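Lectin (Pleurotus ostreatus, PDB 6T0Q) binds N-acetylgalactosamine, and probably galactose-containing glycans, as a fungal lectin that carries two calcium ions. Local coordinates at residues A217-V222 against T274-A279; Q24-L29 against S130-F135; F82-V87 against N110-A115. All coordinates share one frame; numbering follows the deposited sequence.

Contact 1. Residues A217-V222 against T274-A279; sequences AFRKTV and TFAINA. With NAG (2-acetamido-2-deoxy-beta-D-glucopyranose), chain B.
Thr221 and Thr274 face each other with their hydroxyls, Thr221 OG1 and Thr274 OG1 lying 2.9 Å apart in a hydrogen bond whose direction stays open. Each OG1 is anti to its own carbonyl carbon (chi1 -63° and -69°), which leaves both hydroxyls beside the backbone nitrogens. The other branch of Thr274 serves Arg219: CG2 comes over one face of the guanidinium, off-centre toward its rim, 3.6 Å from NH2. A bend at chi3 turns the arginine head across this methyl. The head's polar partners are Glu327, in a salt bridge, and the carbonyls of Phe320, Pro322 and Pro323. On the opposite face of the sheet Phe218, Lys220, Phe275 and Ile277 project, with Phe218 CB 4.3 Å from Ile277 CB. Farther out, Phe218 CE1 reaches Ala279 CB at 4.1 Å, while the Phe275 ring turns an edge to Lys220 O. Between the two faces the backbones pair, antiparallel, through Phe218 with Ile277 and Lys220 with Phe275; the bond from Phe275 N to Lys220 O measures 2.7 Å. Asn278 ND2 is bonded covalently to NAG C1, the N-glycan of an Asn-Ala-Thr sequon. Strands 311-313 and 241-246 flank the pair within its sheet, and strands 287-296 and 301-305 pack on the Phe218 and Phe275 face, as in a beta-sandwich.

Contact 2. Residues Q24-L29 against S130-F135; sequences QFQPAL and SILVHF
Van der Waals contact centres on Leu132, whose CB meets Ala28 CB at 3.8 Å. With CG anti to the backbone nitrogen (chi1 176°), the leucine carries its methyls toward Gln26. Leu132 CD2 lies 3.4 Å from Gln26 O and 3.9 Å from Gln26 NE2, and the two side chains cross at about a right angle, so the extended glutamine lies across the end of the leucine. The amide oxygen of Gln26 is engaged by Arg23 and Ser140.

Direct polar contact comes from Ser130, whose OG donates to Leu29 O over a short 2.5 Å. The hydroxyl approaches 27° out of the carbonyl plane.

A single water supplies the indirect link. It donates to Gln26 O at 2.7 Å and sits 2.8 Å from His134 NE2, at the edge of the imidazole and in its plane.

The loop leads from strand 23-24, at the edge of the other half's sheet, and lies against side chains of strand 126-135, so the contact ties the two halves together. Two loop carbonyls are held by a hydroxyl and a water while the leucine covers the alanine and glutamine between them, a join made with no salt bridge across the pair.

Contact 3. Residues F82-V87 against N110-A115; sequences FYVNGV and NLFAIA
Asn85 reaches Asn110 and Leu111 from the turn that ends strand 79-84. CB leads off with CG anti to the carbonyl carbon (chi1 -65°), which brings the amide toward the neighbouring strand. Asn85 CG lies 3.9 Å from both Asn110 OD1 and Leu111 N. Beyond it the amide divides. Asn85 OD1 accepts from Leu111 N at 2.9 Å, the N-H arriving from above the amide plane, so a side-chain oxygen takes this backbone N-H just past the end of strand 79-84. Asn85 ND2 donates to Asn110 OD1, also at 2.9 Å, along a nearly straight bond that lies in the plane of the Asn85 amide and on a lone pair of the acceptor. Asn110 OD1 has a second donor in the backbone N of Gln106. Asn85 and Gly86, both with positive phi, are the middle residues of a type I' turn, the tight two-residue link of the beta-hairpin between strands 79-84 and 87-94. Asn85 N keeps the antiparallel pairing going by donating to Leu111 O, and a water joins that oxygen to Gly86 N. Tyr83 and Ala113 exchange two backbone bonds. On the Phe82, Val84, Phe112 and Ile114 face, Ile114 CG1 makes a CH-pi contact over the Phe82 ring, 4.2 Å from its centroid. Phe82 CE1 comes 3.9 Å from Phe112 CD2, at the edge of the Phe112 ring, and Val84 CG2 meets the same CD2 at 3.8 Å.

How the contacts relate
Contact 2 sits at the junction of the halves; its strand 126-135 shares a half with contact 3. The centres of these two contacts are about 17 Å apart, and they touch where Ile131 CG2 packs 3.7 Å from Phe112 CE2. Strands 109-118 and 126-135 are successive in the chain but belong to different sheets, so this meeting joins the facing sheets. Contact 1 lies in the other half, its centre about 34 Å from that of contact 3. The similar Phe-Ala-Ile sequences in 110-115 and 274-279 are consistent with two related domains. One calcium ion lies about 10 Å from the side chain of Ala279, the other about 14 Å from that of Ile114; contact 2 is remote from both sites.

Contact 1. Residues A217-V222 against T274-A279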
# COMPACT_ATOMS: atom_id res chain seq x y z
N ALA A 217 -5.95 15.38 16.12
CA ALA A 217 -5.21 14.27 15.53
C ALA A 217 -4.79 14.59 14.10
O ALA A 217 -5.46 15.34 13.39
CB ALA A 217 -6.01 12.97 15.56
N PHE A 218 -3.67 13.99 13.70
CA PHE A 218 -3.06 14.19 12.39
C PHE A 218 -2.53 12.86 11.88
O PHE A 218 -1.99 12.07 12.66
CB PHE A 218 -1.91 15.22 12.46
CG PHE A 218 -2.33 16.54 13.06
CD1 PHE A 218 -2.30 16.73 14.43
CD2 PHE A 218 -2.77 17.57 12.24
CE1 PHE A 218 -2.70 17.94 14.98
CE2 PHE A 218 -3.18 18.78 12.78
CZ PHE A 218 -3.14 18.97 14.16
N ARG A 219 -2.68 12.62 10.57
CA ARG A 219 -2.30 11.34 9.97
C ARG A 219 -1.59 11.56 8.65
O ARG A 219 -1.99 12.42 7.85
CB ARG A 219 -3.52 10.44 9.73
CG ARG A 219 -4.14 9.85 10.98
CD ARG A 219 -5.45 9.13 10.64
NE ARG A 219 -5.26 8.05 9.67
CZ ARG A 219 -4.94 6.80 9.98
NH1 ARG A 219 -4.77 6.45 11.26
NH2 ARG A 219 -4.80 5.90 9.02
N LYS A 220 -0.56 10.76 8.40
CA LYS A 220 0.12 10.73 7.11
C LYS A 220 0.54 9.30 6.81
O LYS A 220 1.16 8.64 7.65
CB LYS A 220 1.35 11.66 7.10
CG LYS A 220 2.18 11.60 5.82
CD LYS A 220 1.48 12.31 4.65
CE LYS A 220 2.37 12.25 3.41
NZ LYS A 220 1.71 12.87 2.24
N THR A 221 0.18 8.82 5.62
CA THR A 221 0.54 7.48 5.18
C THR A 221 1.54 7.55 4.04
O THR A 221 1.40 8.37 3.13
CB THR A 221 -0.71 6.71 4.72
OG1 THR A 221 -1.59 6.56 5.83
CG2 THR A 221 -0.34 5.33 4.18
N VAL A 222 2.56 6.70 4.09
CA VAL A 222 3.47 6.51 2.97
C VAL A 222 3.29 5.07 2.49
O VAL A 222 3.37 4.13 3.28
CB VAL A 222 4.93 6.80 3.37
CG1 VAL A 222 5.86 6.60 2.16
CG2 VAL A 222 5.05 8.24 3.90
N THR A 274 1.89 4.27 8.43
CA THR A 274 1.03 5.39 8.80
C THR A 274 1.58 6.06 10.05
O THR A 274 1.72 5.42 11.10
CB THR A 274 -0.41 4.94 9.05
OG1 THR A 274 -1.02 4.55 7.81
CG2 THR A 274 -1.22 6.09 9.66
N PHE A 275 1.87 7.36 9.95
CA PHE A 275 2.32 8.16 11.07
C PHE A 275 1.12 8.92 11.61
O PHE A 275 0.38 9.55 10.84
CB PHE A 275 3.43 9.12 10.63
CG PHE A 275 4.61 8.40 10.01
CD1 PHE A 275 4.60 8.04 8.67
CD2 PHE A 275 5.72 8.06 10.77
CE1 PHE A 275 5.68 7.36 8.10
CE2 PHE A 275 6.80 7.38 10.21
CZ PHE A 275 6.78 7.03 8.88
N ALA A 276 0.89 8.85 12.92
CA ALA A 276 -0.26 9.51 13.51
C ALA A 276 0.16 10.29 14.74
O ALA A 276 1.00 9.84 15.52
CB ALA A 276 -1.36 8.51 13.88
N ILE A 277 -0.43 11.48 14.90
CA ILE A 277 -0.06 12.39 15.97
C ILE A 277 -1.32 12.83 16.70
O ILE A 277 -2.30 13.23 16.06
CB ILE A 277 0.68 13.64 15.44
CG1 ILE A 277 1.92 13.25 14.62
CG2 ILE A 277 1.06 14.56 16.58
CD1 ILE A 277 2.53 14.47 13.89
N ASN A 278 -1.31 12.73 18.02
CA ASN A 278 -2.28 13.42 18.86
C ASN A 278 -1.55 14.60 19.50
O ASN A 278 -0.69 14.41 20.36
CB ASN A 278 -2.87 12.46 19.89
CG ASN A 278 -3.64 13.18 21.01
OD1 ASN A 278 -3.93 14.36 20.92
ND2 ASN A 278 -3.97 12.44 22.06
N ALA A 279 -1.87 15.81 19.06
CA ALA A 279 -1.24 17.02 19.58
C ALA A 279 -2.27 17.82 20.36
O ALA A 279 -3.43 17.89 19.96
CB ALA A 279 -0.62 17.86 18.46
C1 NAG B . -4.65 13.01 23.19
C2 NAG B . -5.58 12.02 23.87
C3 NAG B . -6.13 12.63 25.15
C4 NAG B . -4.99 12.99 26.08
C5 NAG B . -3.95 13.88 25.39
C6 NAG B . -2.66 13.94 26.18
C7 NAG B . -6.79 10.33 22.57
C8 NAG B . -7.96 10.05 21.68
N2 NAG B . -6.66 11.60 22.99
O3 NAG B . -6.99 11.68 25.77
O4 NAG B . -5.74 13.62 27.05
O5 NAG B . -3.59 13.37 24.10
O6 NAG B . -2.36 15.26 26.60
O7 NAG B . -5.99 9.46 22.89

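Contact 2. Residues Q24-L29 against S130-F135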
# COMPACT_ATOMS: atom_id res chain seq x y z
N GLN A 24 14.29 6.46 21.10
CA GLN A 24 14.91 7.77 20.96
C GLN A 24 16.09 7.67 20.00
O GLN A 24 16.87 6.72 20.04
CB GLN A 24 15.37 8.28 22.33
CG GLN A 24 16.15 9.59 22.24
CD GLN A 24 16.49 10.15 23.62
OE1 GLN A 24 15.64 10.21 24.51
NE2 GLN A 24 17.73 10.58 23.78
N PHE A 25 16.20 8.66 19.11
CA PHE A 25 17.27 8.66 18.12
C PHE A 25 18.63 8.74 18.81
O PHE A 25 18.81 9.52 19.75
CB PHE A 25 17.09 9.83 17.16
CG PHE A 25 18.26 10.06 16.25
CD1 PHE A 25 18.45 9.28 15.12
CD2 PHE A 25 19.19 11.06 16.53
CE1 PHE A 25 19.54 9.47 14.28
CE2 PHE A 25 20.29 11.27 15.70
CZ PHE A 25 20.46 10.48 14.58
N GLN A 26 19.59 7.93 18.34
CA GLN A 26 20.95 7.92 18.88
C GLN A 26 21.91 8.61 17.93
O GLN A 26 22.15 8.11 16.82
CB GLN A 26 21.43 6.48 19.15
CG GLN A 26 22.91 6.43 19.59
CD GLN A 26 23.48 5.02 19.68
OE1 GLN A 26 22.74 4.03 19.71
NE2 GLN A 26 24.81 4.91 19.72
N PRO A 27 22.50 9.74 18.31
CA PRO A 27 23.38 10.47 17.38
C PRO A 27 24.61 9.66 17.01
O PRO A 27 25.22 9.01 17.86
CB PRO A 27 23.76 11.72 18.18
CG PRO A 27 22.64 11.91 19.17
CD PRO A 27 22.29 10.48 19.56
N ALA A 28 24.94 9.66 15.72
CA ALA A 28 26.27 9.24 15.31
C ALA A 28 27.26 10.34 15.66
O ALA A 28 26.98 11.53 15.45
CB ALA A 28 26.31 8.94 13.81
N LEU A 29 28.40 9.97 16.24
CA LEU A 29 29.40 10.92 16.71
C LEU A 29 30.69 10.75 15.92
O LEU A 29 31.03 9.65 15.49
CB LEU A 29 29.69 10.70 18.20
CG LEU A 29 28.45 10.63 19.09
CD1 LEU A 29 28.82 10.12 20.49
CD2 LEU A 29 27.78 12.00 19.15
N SER A 130 31.71 8.91 10.25
CA SER A 130 31.22 7.89 11.17
C SER A 130 29.99 7.24 10.56
O SER A 130 29.12 7.92 10.01
CB SER A 130 30.83 8.45 12.55
OG SER A 130 31.96 8.60 13.38
N ILE A 131 29.92 5.92 10.71
CA ILE A 131 28.82 5.12 10.20
C ILE A 131 28.25 4.37 11.40
O ILE A 131 28.86 3.40 11.88
CB ILE A 131 29.29 4.15 9.11
CG1 ILE A 131 30.03 4.92 8.01
CG2 ILE A 131 28.12 3.32 8.56
CD1 ILE A 131 30.95 4.03 7.18
N LEU A 132 27.12 4.82 11.92
CA LEU A 132 26.49 4.16 13.05
C LEU A 132 25.48 3.15 12.50
O LEU A 132 24.41 3.54 12.01
CB LEU A 132 25.82 5.17 13.98
CG LEU A 132 25.03 4.59 15.16
CD1 LEU A 132 25.92 3.74 16.05
CD2 LEU A 132 24.39 5.72 15.96
N VAL A 133 25.82 1.87 12.59
CA VAL A 133 25.02 0.79 12.03
C VAL A 133 24.06 0.29 13.10
O VAL A 133 24.48 -0.01 14.22
CB VAL A 133 25.91 -0.36 11.52
CG1 VAL A 133 25.06 -1.58 11.14
CG2 VAL A 133 26.77 0.10 10.34
N HIS A 134 22.78 0.17 12.75
CA HIS A 134 21.79 -0.43 13.63
C HIS A 134 21.51 -1.86 13.17
O HIS A 134 21.33 -2.10 11.98
CB HIS A 134 20.51 0.40 13.64
CG HIS A 134 20.75 1.82 14.03
ND1 HIS A 134 20.91 2.21 15.34
CD2 HIS A 134 20.94 2.93 13.28
CE1 HIS A 134 21.14 3.51 15.39
NE2 HIS A 134 21.16 3.97 14.15
N PHE A 135 21.49 -2.79 14.13
CA PHE A 135 21.35 -4.21 13.85
C PHE A 135 19.93 -4.69 14.15
O PHE A 135 19.15 -4.02 14.83
CB PHE A 135 22.37 -5.02 14.65
CG PHE A 135 23.80 -4.67 14.33
CD1 PHE A 135 24.39 -5.10 13.15
CD2 PHE A 135 24.56 -3.91 15.21
CE1 PHE A 135 25.70 -4.79 12.84
CE2 PHE A 135 25.88 -3.59 14.91
CZ PHE A 135 26.45 -4.03 13.73
O HOH W 1 21.14 6.70 14.76

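Contact 3. Residues F82-V87 against N110-A115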
# COMPACT_ATOMS: atom_id res chain seq x y z
N PHE A 82 29.48 10.22 -1.48
CA PHE A 82 29.37 9.05 -0.60
C PHE A 82 28.52 7.98 -1.28
O PHE A 82 27.39 8.26 -1.70
CB PHE A 82 28.75 9.45 0.74
CG PHE A 82 29.07 8.52 1.87
CD1 PHE A 82 28.50 7.26 1.94
CD2 PHE A 82 29.94 8.92 2.89
CE1 PHE A 82 28.80 6.40 3.01
CE2 PHE A 82 30.24 8.07 3.95
CZ PHE A 82 29.68 6.81 4.01
N TYR A 83 29.04 6.75 -1.35
CA TYR A 83 28.35 5.62 -1.97
C TYR A 83 28.17 4.49 -0.96
O TYR A 83 29.05 4.23 -0.14
CB TYR A 83 29.13 5.07 -3.15
CG TYR A 83 29.40 6.05 -4.27
CD1 TYR A 83 30.54 6.85 -4.27
CD2 TYR A 83 28.54 6.15 -5.35
CE1 TYR A 83 30.80 7.73 -5.29
CE2 TYR A 83 28.79 7.03 -6.40
CZ TYR A 83 29.93 7.81 -6.36
OH TYR A 83 30.20 8.69 -7.38
N VAL A 84 27.04 3.79 -1.06
CA VAL A 84 26.81 2.60 -0.24
C VAL A 84 26.35 1.47 -1.15
O VAL A 84 25.31 1.58 -1.81
CB VAL A 84 25.79 2.86 0.88
CG1 VAL A 84 25.56 1.58 1.68
CG2 VAL A 84 26.30 3.99 1.81
N ASN A 85 27.14 0.39 -1.20
CA ASN A 85 26.86 -0.76 -2.05
C ASN A 85 26.62 -0.33 -3.49
O ASN A 85 25.71 -0.82 -4.16
CB ASN A 85 25.67 -1.56 -1.50
CG ASN A 85 25.98 -2.18 -0.16
OD1 ASN A 85 27.08 -2.72 0.04
ND2 ASN A 85 25.05 -2.08 0.79
N GLY A 86 27.42 0.62 -3.95
CA GLY A 86 27.39 1.08 -5.32
C GLY A 86 26.38 2.16 -5.62
O GLY A 86 26.33 2.64 -6.76
N VAL A 87 25.58 2.57 -4.64
CA VAL A 87 24.53 3.58 -4.84
C VAL A 87 25.01 4.90 -4.26
O VAL A 87 25.43 4.96 -3.10
CB VAL A 87 23.21 3.14 -4.18
CG1 VAL A 87 22.14 4.21 -4.36
CG2 VAL A 87 22.75 1.79 -4.76
N ASN A 110 28.64 -4.68 3.96
CA ASN A 110 28.29 -3.47 3.23
C ASN A 110 29.54 -2.76 2.75
O ASN A 110 30.50 -2.58 3.51
CB ASN A 110 27.44 -2.53 4.10
CG ASN A 110 26.07 -3.11 4.39
OD1 ASN A 110 25.17 -3.03 3.56
ND2 ASN A 110 25.91 -3.72 5.56
N LEU A 111 29.54 -2.36 1.48
CA LEU A 111 30.66 -1.67 0.87
C LEU A 111 30.41 -0.16 0.92
O LEU A 111 29.49 0.34 0.26
CB LEU A 111 30.88 -2.12 -0.57
CG LEU A 111 32.01 -1.36 -1.25
CD1 LEU A 111 33.37 -1.75 -0.64
CD2 LEU A 111 31.99 -1.61 -2.75
N PHE A 112 31.23 0.55 1.69
CA PHE A 112 31.17 2.00 1.74
C PHE A 112 32.28 2.57 0.87
O PHE A 112 33.42 2.09 0.92
CB PHE A 112 31.29 2.50 3.19
CG PHE A 112 30.18 1.98 4.07
CD1 PHE A 112 30.30 0.75 4.71
CD2 PHE A 112 29.01 2.71 4.22
CE1 PHE A 112 29.27 0.26 5.49
CE2 PHE A 112 27.97 2.22 5.01
CZ PHE A 112 28.11 1.00 5.65
N ALA A 113 31.94 3.55 0.04
CA ALA A 113 32.92 4.13 -0.87
C ALA A 113 32.74 5.64 -0.89
O ALA A 113 31.61 6.13 -0.89
CB ALA A 113 32.81 3.56 -2.29
N ILE A 114 33.85 6.36 -0.88
CA ILE A 114 33.84 7.82 -0.87
C ILE A 114 34.84 8.31 -1.90
O ILE A 114 35.99 7.87 -1.90
CB ILE A 114 34.18 8.40 0.52
CG1 ILE A 114 33.30 7.80 1.61
CG2 ILE A 114 34.03 9.94 0.50
CD1 ILE A 114 33.70 8.23 3.02
N ALA A 115 34.40 9.21 -2.77
CA ALA A 115 35.31 9.93 -3.65
C ALA A 115 35.57 11.27 -2.97
O ALA A 115 34.64 12.07 -2.80
CB ALA A 115 34.70 10.11 -5.04
O HOH W 2 29.68 1.66 -2.53